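Local coordinates for uncharacterized protein (Bordetella bronchiseptica, PDB 4XG0) that is probably a kinase of the DUF1537 family, which phosphorylates acid sugars in catabolic pathways, with a sugar-binding N-terminal and a nucleotide-binding C-terminal domain, at residues H79-A84 / T114-F119; A86-V91 / K120-A125; Q105-K110 / L128-D133. One frame throughout, in Å; residues are numbered along the deposited sequence.

Contact 1: residues H79-A84 / T114-F119; sequences HSRPLA and TLRGAF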
loop_
_atom_site.group_PDB
_atom_site.type_symbol
_atom_site.label_atom_id
_atom_site.label_comp_id
_atom_site.label_asym_id
_atom_site.label_seq_id
_atom_site.Cartn_x
_atom_site.Cartn_y
_atom_site.Cartn_z
ATOM N N HIS A 79 2.990 25.864 -4.857
ATOM C CA HIS A 79 2.333 27.079 -4.320
ATOM C C HIS A 79 1.358 27.708 -5.305
ATOM O O HIS A 79 1.370 28.930 -5.483
ATOM C CB HIS A 79 3.344 28.164 -3.938
ATOM C CG HIS A 79 4.704 27.648 -3.592
ATOM N ND1 HIS A 79 5.149 27.541 -2.288
ATOM C CD2 HIS A 79 5.736 27.256 -4.373
ATOM C CE1 HIS A 79 6.387 27.090 -2.287
ATOM N NE2 HIS A 79 6.773 26.908 -3.538
ATOM N N SER A 80 0.498 26.896 -5.910
ATOM C CA SER A 80 -0.307 27.361 -7.041
ATOM C C SER A 80 -1.810 27.477 -6.781
ATOM O O SER A 80 -2.553 27.894 -7.682
ATOM C CB SER A 80 -0.087 26.419 -8.217
ATOM O OG SER A 80 -0.456 25.100 -7.857
ATOM N N ARG A 81 -2.268 27.162 -5.568
ATOM C CA ARG A 81 -3.714 27.130 -5.284
ATOM C C ARG A 81 -4.426 28.487 -5.507
ATOM O O ARG A 81 -5.529 28.536 -6.074
ATOM C CB ARG A 81 -3.963 26.632 -3.862
ATOM C CG ARG A 81 -5.428 26.332 -3.564
ATOM C CD ARG A 81 -5.581 25.717 -2.196
ATOM N NE ARG A 81 -5.107 24.335 -2.166
ATOM C CZ ARG A 81 -5.263 23.508 -1.143
ATOM N NH1 ARG A 81 -4.793 22.270 -1.222
ATOM N NH2 ARG A 81 -5.887 23.898 -0.038
ATOM N N PRO A 82 -3.796 29.599 -5.082
ATOM C CA PRO A 82 -4.441 30.900 -5.329
ATOM C C PRO A 82 -4.052 31.568 -6.650
ATOM O O PRO A 82 -4.421 32.730 -6.858
ATOM C CB PRO A 82 -3.941 31.752 -4.167
ATOM C CG PRO A 82 -2.563 31.221 -3.896
ATOM C CD PRO A 82 -2.614 29.734 -4.209
ATOM N N LEU A 83 -3.342 30.870 -7.531
ATOM C CA LEU A 83 -2.917 31.473 -8.799
ATOM C C LEU A 83 -3.994 31.392 -9.867
ATOM O O LEU A 83 -4.934 30.620 -9.749
ATOM C CB LEU A 83 -1.664 30.793 -9.339
ATOM C CG LEU A 83 -0.389 30.995 -8.510
ATOM C CD1 LEU A 83 0.820 30.416 -9.241
ATOM C CD2 LEU A 83 -0.170 32.469 -8.178
ATOM N N ALA A 84 -3.827 32.174 -10.930
ATOM C CA ALA A 84 -4.714 32.092 -12.077
ATOM C C ALA A 84 -4.337 30.891 -12.933
ATOM O O ALA A 84 -3.190 30.442 -12.927
ATOM C CB ALA A 84 -4.643 33.372 -12.895
ATOM N N THR A 114 -11.421 19.574 -1.147
ATOM C CA THR A 114 -12.584 20.368 -1.511
ATOM C C THR A 114 -12.428 21.179 -2.794
ATOM O O THR A 114 -13.172 22.146 -3.009
ATOM C CB THR A 114 -13.072 21.252 -0.335
ATOM O OG1 THR A 114 -11.974 21.943 0.273
ATOM C CG2 THR A 114 -13.801 20.400 0.705
ATOM N N LEU A 115 -11.513 20.759 -3.670
ATOM C CA LEU A 115 -11.440 21.258 -5.057
ATOM C C LEU A 115 -10.951 22.691 -5.261
ATOM O O LEU A 115 -11.036 23.176 -6.376
ATOM C CB LEU A 115 -12.816 21.171 -5.743
ATOM C CG LEU A 115 -13.590 19.886 -5.515
ATOM C CD1 LEU A 115 -14.911 19.917 -6.286
ATOM C CD2 LEU A 115 -12.779 18.647 -5.917
ATOM N N ARG A 116 -10.471 23.364 -4.213
ATOM C CA ARG A 116 -10.043 24.741 -4.357
ATOM C C ARG A 116 -8.772 24.754 -5.176
ATOM O O ARG A 116 -7.855 23.952 -4.939
ATOM C CB ARG A 116 -9.825 25.426 -3.010
ATOM C CG ARG A 116 -11.098 25.633 -2.213
ATOM C CD ARG A 116 -10.815 26.031 -0.778
ATOM N NE ARG A 116 -10.164 24.959 -0.028
ATOM C CZ ARG A 116 -9.673 25.078 1.208
ATOM N NH1 ARG A 116 -9.741 26.242 1.849
ATOM N NH2 ARG A 116 -9.103 24.036 1.810
ATOM N N GLY A 117 -8.734 25.638 -6.162
ATOM C CA GLY A 117 -7.598 25.785 -7.042
ATOM C C GLY A 117 -7.997 25.868 -8.504
ATOM O O GLY A 117 -9.183 25.830 -8.831
ATOM N N ALA A 118 -6.993 25.993 -9.376
ATOM C CA ALA A 118 -7.171 25.894 -10.822
ATOM C C ALA A 118 -7.251 24.424 -11.217
ATOM O O ALA A 118 -6.363 23.879 -11.891
ATOM C CB ALA A 118 -6.020 26.580 -11.547
ATOM N N PHE A 119 -8.344 23.797 -10.803
ATOM C CA PHE A 119 -8.428 22.358 -10.719
ATOM C C PHE A 119 -8.200 21.678 -12.061
ATOM O O PHE A 119 -7.297 20.827 -12.185
ATOM C CB PHE A 119 -9.784 21.979 -10.126
ATOM C CG PHE A 119 -9.833 20.635 -9.504
ATOM C CD1 PHE A 119 -9.284 20.414 -8.257
ATOM C CD2 PHE A 119 -10.481 19.585 -10.137
ATOM C CE1 PHE A 119 -9.366 19.146 -7.685
ATOM C CE2 PHE A 119 -10.546 18.339 -9.569
ATOM C CZ PHE A 119 -10.007 18.126 -8.357
#
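Arg-81 lies across the backbone of Arg-116 and Gly-117, its CG 3.7 Å from Arg-116 O. Close by, the main chains approach enough for a CA-H...O contact, Gly-117 CA to Arg-81 O at 3.6 Å, nearly straight with 166° at the hydrogen. Gly-117 has a positive phi, and having no side chain it lets the two backbones come this close. Further out the two arginines meet at their ends: Arg-81 NH2 stands 3.7 Å from Arg-116 NH2, over one face of the Arg-116 guanidinium, with the two planes 45° apart. Both chains are extended to CG and CD and then bend at chi3, which brings the two guanidinium groups beside each other. Both segments are loops that follow parallel strands, 73-77 and 106-110, and lead into helices, with Ala-84 and Ala-118 as N-cap residues; they lie at the carboxyl-terminal ends of the strands, where ligands commonly bind in parallel alpha/beta folds. Here a citrate, probably from the crystallisation liquor, accepts a hydrogen bond from Arg-81 NH1, consistent with a pocket for acid sugars. Acidic neighbours set the arginines in place and probably offset their like charges: Asp-33 forms a salt bridge with Arg-81 NE, while Asp-112 and Asp-169 take Arg-116 NE and NH1.

Contact 2: residues A86-V91 / K120-A125; sequences ADAAAV and KAEIDA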
loop_
_atom_site.group_PDB
_atom_site.type_symbol
_atom_site.label_atom_id
_atom_site.label_comp_id
_atom_site.label_asym_id
_atom_site.label_seq_id
_atom_site.Cartn_x
_atom_site.Cartn_y
_atom_site.Cartn_z
ATOM N N ALA A 86 -3.580 29.888 -16.095
ATOM C CA ALA A 86 -2.442 29.713 -16.978
ATOM C C ALA A 86 -1.126 29.749 -16.199
ATOM O O ALA A 86 -0.147 29.139 -16.609
ATOM C CB ALA A 86 -2.446 30.769 -18.078
ATOM N N ASP A 87 -1.098 30.480 -15.090
ATOM C CA ASP A 87 0.118 30.561 -14.288
ATOM C C ASP A 87 0.275 29.276 -13.487
ATOM O O ASP A 87 1.378 28.766 -13.337
ATOM C CB ASP A 87 0.063 31.745 -13.330
ATOM C CG ASP A 87 -0.011 33.060 -14.056
ATOM O OD1 ASP A 87 0.605 33.154 -15.130
ATOM O OD2 ASP A 87 -0.701 33.970 -13.566
ATOM N N ALA A 88 -0.842 28.788 -12.970
ATOM C CA ALA A 88 -0.869 27.549 -12.198
ATOM C C ALA A 88 -0.450 26.387 -13.094
ATOM O O ALA A 88 0.372 25.558 -12.710
ATOM C CB ALA A 88 -2.279 27.319 -11.655
ATOM N N ALA A 89 -1.039 26.323 -14.283
ATOM C CA ALA A 89 -0.709 25.300 -15.265
ATOM C C ALA A 89 0.771 25.345 -15.568
ATOM O O ALA A 89 1.433 24.302 -15.641
ATOM C CB ALA A 89 -1.508 25.498 -16.530
ATOM N N ALA A 90 1.301 26.555 -15.726
ATOM C CA ALA A 90 2.706 26.724 -16.062
ATOM C C ALA A 90 3.635 26.040 -15.053
ATOM O O ALA A 90 4.514 25.262 -15.428
ATOM C CB ALA A 90 3.048 28.202 -16.161
ATOM N N VAL A 91 3.469 26.372 -13.783
ATOM C CA VAL A 91 4.343 25.816 -12.752
ATOM C C VAL A 91 4.205 24.292 -12.693
ATOM O O VAL A 91 5.202 23.580 -12.565
ATOM C CB VAL A 91 4.087 26.471 -11.377
ATOM C CG1 VAL A 91 2.630 26.318 -10.951
ATOM C CG2 VAL A 91 5.016 25.864 -10.313
ATOM N N LYS A 120 -8.996 22.062 -13.069
ATOM C CA LYS A 120 -8.893 21.439 -14.370
ATOM C C LYS A 120 -7.602 21.826 -15.038
ATOM O O LYS A 120 -6.983 21.004 -15.688
ATOM C CB LYS A 120 -10.080 21.852 -15.289
ATOM C CG LYS A 120 -10.012 21.197 -16.653
ATOM C CD LYS A 120 -11.167 21.768 -17.590
ATOM C CE LYS A 120 -10.944 21.442 -19.052
ATOM N NZ LYS A 120 -10.895 19.979 -19.309
ATOM N N ALA A 121 -7.184 23.072 -14.871
ATOM C CA ALA A 121 -6.021 23.570 -15.602
ATOM C C ALA A 121 -4.781 22.761 -15.211
ATOM O O ALA A 121 -4.005 22.343 -16.065
ATOM C CB ALA A 121 -5.810 25.075 -15.336
ATOM N N GLU A 122 -4.651 22.506 -13.917
ATOM C CA GLU A 122 -3.441 21.831 -13.385
ATOM C C GLU A 122 -3.484 20.360 -13.760
ATOM O O GLU A 122 -2.462 19.782 -14.121
ATOM C CB GLU A 122 -3.307 22.008 -11.868
ATOM C CG GLU A 122 -3.000 23.432 -11.409
ATOM C CD GLU A 122 -2.544 23.478 -9.955
ATOM O OE1 GLU A 122 -2.257 22.391 -9.414
ATOM O OE2 GLU A 122 -2.453 24.578 -9.357
ATOM N N ILE A 123 -4.673 19.760 -13.745
ATOM C CA ILE A 123 -4.799 18.344 -14.106
ATOM C C ILE A 123 -4.442 18.067 -15.557
ATOM O O ILE A 123 -3.657 17.176 -15.841
ATOM C CB ILE A 123 -6.196 17.791 -13.767
ATOM C CG1 ILE A 123 -6.303 17.614 -12.248
ATOM C CG2 ILE A 123 -6.439 16.474 -14.499
ATOM C CD1 ILE A 123 -7.739 17.467 -11.762
ATOM N N ASP A 124 -5.004 18.826 -16.495
ATOM C CA ASP A 124 -4.610 18.669 -17.882
ATOM C C ASP A 124 -3.118 18.879 -18.126
ATOM O O ASP A 124 -2.500 18.127 -18.860
ATOM C CB ASP A 124 -5.417 19.627 -18.761
ATOM C CG ASP A 124 -6.855 19.189 -18.910
ATOM O OD1 ASP A 124 -7.126 17.980 -18.714
ATOM O OD2 ASP A 124 -7.703 20.054 -19.227
ATOM N N ALA A 125 -2.539 19.898 -17.507
ATOM C CA ALA A 125 -1.131 20.195 -17.709
ATOM C C ALA A 125 -0.271 19.054 -17.170
ATOM O O ALA A 125 0.713 18.665 -17.778
ATOM C CB ALA A 125 -0.760 21.503 -17.029
#
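Ala-89 and Ala-125 meet with their CB atoms 4.1 Å apart. Ala-89 CB also faces Ala-121, one turn earlier on the partner helix, at 4.5 Å from its CB. Backbone atoms take part in the same packing: Ala-125 CB rests 3.8 Å from Ala-89 O, and Ala-89 CB lies 4.1 Å from Ala-121 O. Small methyl groups make up most of the apolar contact, and the axes of 86-91 and 120-125 approach to 8.2 Å, with N-to-C directions 30° apart.

The polar element is Glu-122, which runs alongside Ala-88. Its CG is anti to the carbonyl carbon (chi1 -68°) and the chain is extended beyond it, bringing OE2 to 3.6 Å from Ala-88 CB. No hydrogen bond joins the two segments; the buried carboxylate is satisfied by Ser-80 and Lys-109, two partners that would favour its ionised form. Within 120-125, Lys-120 NZ makes a salt bridge to the syn lone pair of Asp-124 OD2, 3.2 Å away.

The parent helices 85-101 and 119-130 run side by side, as successive helices on one face of a parallel alpha/beta sheet do.

Contact 3: residues Q105-K110 / L128-D133; sequences QRLYKK and LAWGED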
loop_
_atom_site.group_PDB
_atom_site.type_symbol
_atom_site.label_atom_id
_atom_site.label_comp_id
_atom_site.label_asym_id
_atom_site.label_seq_id
_atom_site.Cartn_x
_atom_site.Cartn_y
_atom_site.Cartn_z
ATOM N N GLN A 105 8.828 7.154 -12.030
ATOM C CA GLN A 105 7.968 6.231 -12.776
ATOM C C GLN A 105 6.529 6.150 -12.263
ATOM O O GLN A 105 5.682 5.516 -12.901
ATOM C CB GLN A 105 8.544 4.828 -12.738
ATOM C CG GLN A 105 9.923 4.712 -13.318
ATOM C CD GLN A 105 10.477 3.331 -13.109
ATOM O OE1 GLN A 105 9.916 2.345 -13.598
ATOM N NE2 GLN A 105 11.557 3.238 -12.348
ATOM N N ARG A 106 6.271 6.743 -11.105
ATOM C CA ARG A 106 4.895 6.919 -10.644
ATOM C C ARG A 106 4.688 8.376 -10.247
ATOM O O ARG A 106 5.539 8.971 -9.594
ATOM C CB ARG A 106 4.604 5.976 -9.453
ATOM C CG ARG A 106 4.701 4.497 -9.850
ATOM C CD ARG A 106 3.582 4.065 -10.795
ATOM N NE ARG A 106 3.538 2.618 -11.002
ATOM C CZ ARG A 106 4.333 1.932 -11.823
ATOM N NH1 ARG A 106 5.259 2.543 -12.561
ATOM N NH2 ARG A 106 4.186 0.617 -11.930
ATOM N N LEU A 107 3.553 8.939 -10.636
ATOM C CA LEU A 107 3.208 10.316 -10.305
ATOM C C LEU A 107 1.903 10.414 -9.511
ATOM O O LEU A 107 0.888 9.852 -9.937
ATOM C CB LEU A 107 2.995 11.122 -11.579
ATOM C CG LEU A 107 2.777 12.613 -11.395
ATOM C CD1 LEU A 107 4.053 13.225 -10.914
ATOM C CD2 LEU A 107 2.322 13.300 -12.704
ATOM N N TYR A 108 1.920 11.148 -8.392
ATOM C CA TYR A 108 0.712 11.413 -7.609
ATOM C C TYR A 108 0.530 12.922 -7.548
ATOM O O TYR A 108 1.431 13.655 -7.129
ATOM C CB TYR A 108 0.869 10.811 -6.213
ATOM C CG TYR A 108 -0.077 11.198 -5.079
ATOM C CD1 TYR A 108 -1.373 11.638 -5.274
ATOM C CD2 TYR A 108 0.376 11.073 -3.765
ATOM C CE1 TYR A 108 -2.205 11.954 -4.159
ATOM C CE2 TYR A 108 -0.418 11.384 -2.700
ATOM C CZ TYR A 108 -1.706 11.822 -2.902
ATOM O OH TYR A 108 -2.459 12.107 -1.777
ATOM N N LYS A 109 -0.622 13.402 -8.007
ATOM C CA LYS A 109 -0.926 14.814 -7.886
ATOM C C LYS A 109 -1.852 15.054 -6.695
ATOM O O LYS A 109 -2.966 14.525 -6.639
ATOM C CB LYS A 109 -1.608 15.368 -9.154
ATOM C CG LYS A 109 -1.740 16.848 -9.118
ATOM C CD LYS A 109 -2.383 17.424 -10.391
ATOM C CE LYS A 109 -2.217 18.962 -10.498
ATOM N NZ LYS A 109 -3.041 19.730 -9.519
ATOM N N LYS A 110 -1.363 15.821 -5.725
ATOM C CA LYS A 110 -2.044 16.072 -4.463
ATOM C C LYS A 110 -2.760 17.414 -4.515
ATOM O O LYS A 110 -2.136 18.472 -4.712
ATOM C CB LYS A 110 -1.057 16.028 -3.272
ATOM C CG LYS A 110 -1.511 16.772 -1.998
ATOM C CD LYS A 110 -2.722 16.076 -1.325
ATOM C CE LYS A 110 -3.088 16.750 -0.009
ATOM N NZ LYS A 110 -3.641 18.093 -0.200
ATOM N N LEU A 128 -0.714 15.680 -19.443
ATOM C CA LEU A 128 -0.081 15.806 -20.751
ATOM C C LEU A 128 1.441 15.733 -20.608
ATOM O O LEU A 128 2.131 15.139 -21.437
ATOM C CB LEU A 128 -0.476 17.124 -21.396
ATOM C CG LEU A 128 -1.920 17.198 -21.884
ATOM C CD1 LEU A 128 -2.204 18.593 -22.424
ATOM C CD2 LEU A 128 -2.169 16.146 -22.953
ATOM N N ALA A 129 1.954 16.333 -19.540
ATOM C CA ALA A 129 3.388 16.377 -19.311
ATOM C C ALA A 129 3.902 14.997 -18.928
ATOM O O ALA A 129 5.075 14.677 -19.164
ATOM C CB ALA A 129 3.729 17.393 -18.238
ATOM N N TRP A 130 3.022 14.186 -18.333
ATOM C CA TRP A 130 3.407 12.854 -17.854
ATOM C C TRP A 130 3.484 11.873 -19.019
ATOM O O TRP A 130 4.448 11.124 -19.140
ATOM C CB TRP A 130 2.444 12.352 -16.772
ATOM C CG TRP A 130 2.817 11.010 -16.188
ATOM C CD1 TRP A 130 2.154 9.832 -16.353
ATOM C CD2 TRP A 130 3.954 10.715 -15.349
ATOM N NE1 TRP A 130 2.804 8.817 -15.665
ATOM C CE2 TRP A 130 3.908 9.341 -15.049
ATOM C CE3 TRP A 130 5.005 11.485 -14.831
ATOM C CZ2 TRP A 130 4.862 8.720 -14.225
ATOM C CZ3 TRP A 130 5.950 10.872 -14.031
ATOM C CH2 TRP A 130 5.882 9.501 -13.750
ATOM N N GLY A 131 2.492 11.888 -19.900
ATOM C CA GLY A 131 2.572 11.047 -21.086
ATOM C C GLY A 131 1.335 11.121 -21.955
ATOM O O GLY A 131 0.269 11.532 -21.500
ATOM N N GLU A 132 1.471 10.707 -23.208
ATOM C CA GLU A 132 0.355 10.773 -24.135
ATOM C C GLU A 132 -0.727 9.782 -23.729
ATOM O O GLU A 132 -1.917 10.090 -23.782
ATOM C CB GLU A 132 0.832 10.522 -25.566
ATOM C CG GLU A 132 1.677 11.664 -26.114
ATOM C CD GLU A 132 1.860 11.611 -27.623
ATOM O OE1 GLU A 132 1.262 10.730 -28.279
ATOM O OE2 GLU A 132 2.606 12.461 -28.155
ATOM N N ASP A 133 -0.309 8.600 -23.294
ATOM C CA ASP A 133 -1.242 7.580 -22.833
ATOM C C ASP A 133 -1.610 7.750 -21.355
ATOM O O ASP A 133 -2.180 6.845 -20.771
ATOM C CB ASP A 133 -0.638 6.182 -23.029
ATOM C CG ASP A 133 0.549 5.911 -22.093
ATOM O OD1 ASP A 133 1.094 6.876 -21.504
ATOM O OD2 ASP A 133 0.942 4.730 -21.954
#
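Trp-130 has the most surface buried here, and it meets Leu-107 face on. Leu-107 CB sits 3.7 Å from the centroid of the six-membered ring and only 4° off its normal, a CH-pi contact with almost ideal centring. CD2 of the same leucine continues over the indole, 3.9 Å from Trp-130 CE3. With CG anti to the backbone N in both residues, the two side chains reach past each other in opposite directions. Helix 119-130 is the crossover of a beta-alpha-beta unit joining parallel strands 106-110 and 135-139, between which strand 234-238 lies; Trp-130 ends that helix and packs back against the first residues of strand 106-110. Gln-105 contributes its backbone to the ring's edge, its O lying 3.6 Å from Trp-130 CZ2 near the ring plane; Arg-106 N is likewise at the edge, 3.8 Å from Trp-130 CH2. The same Gln-105 O accepts a hydrogen bond from Arg-106 NH1 (3.0 Å, 165° at the hydrogen), the donor being above the carbonyl plane. Rotation of the indole is further fixed by NE1, which hydrogen-bonds to Gln-232 O, while Arg-100 NH1 on helix 85-101 binds Trp-130 O.

How the contacts relate
All three contacts belong to the sugar-binding N-terminal domain, and their segments alternate along the chain: the first members, from 79 to 110, all precede the second, from 114 to 133. Contact centres lie about 9 Å (1 and 2), 13 Å (2 and 3) and 18 Å (1 and 3) apart. Contacts 2 and 3 share helix 119-130, which contact 1 leads into. Glu-122 of contact 2 connects the series, with OE2 2.6 Å from Ser-80 OG of contact 1, a probable hydrogen bond, and OE1 2.8 Å from Lys-109 NZ of contact 3. That helix carries the series from the loops beside the citrate (contact 1) back to the start of strand 106-110 (contact 3).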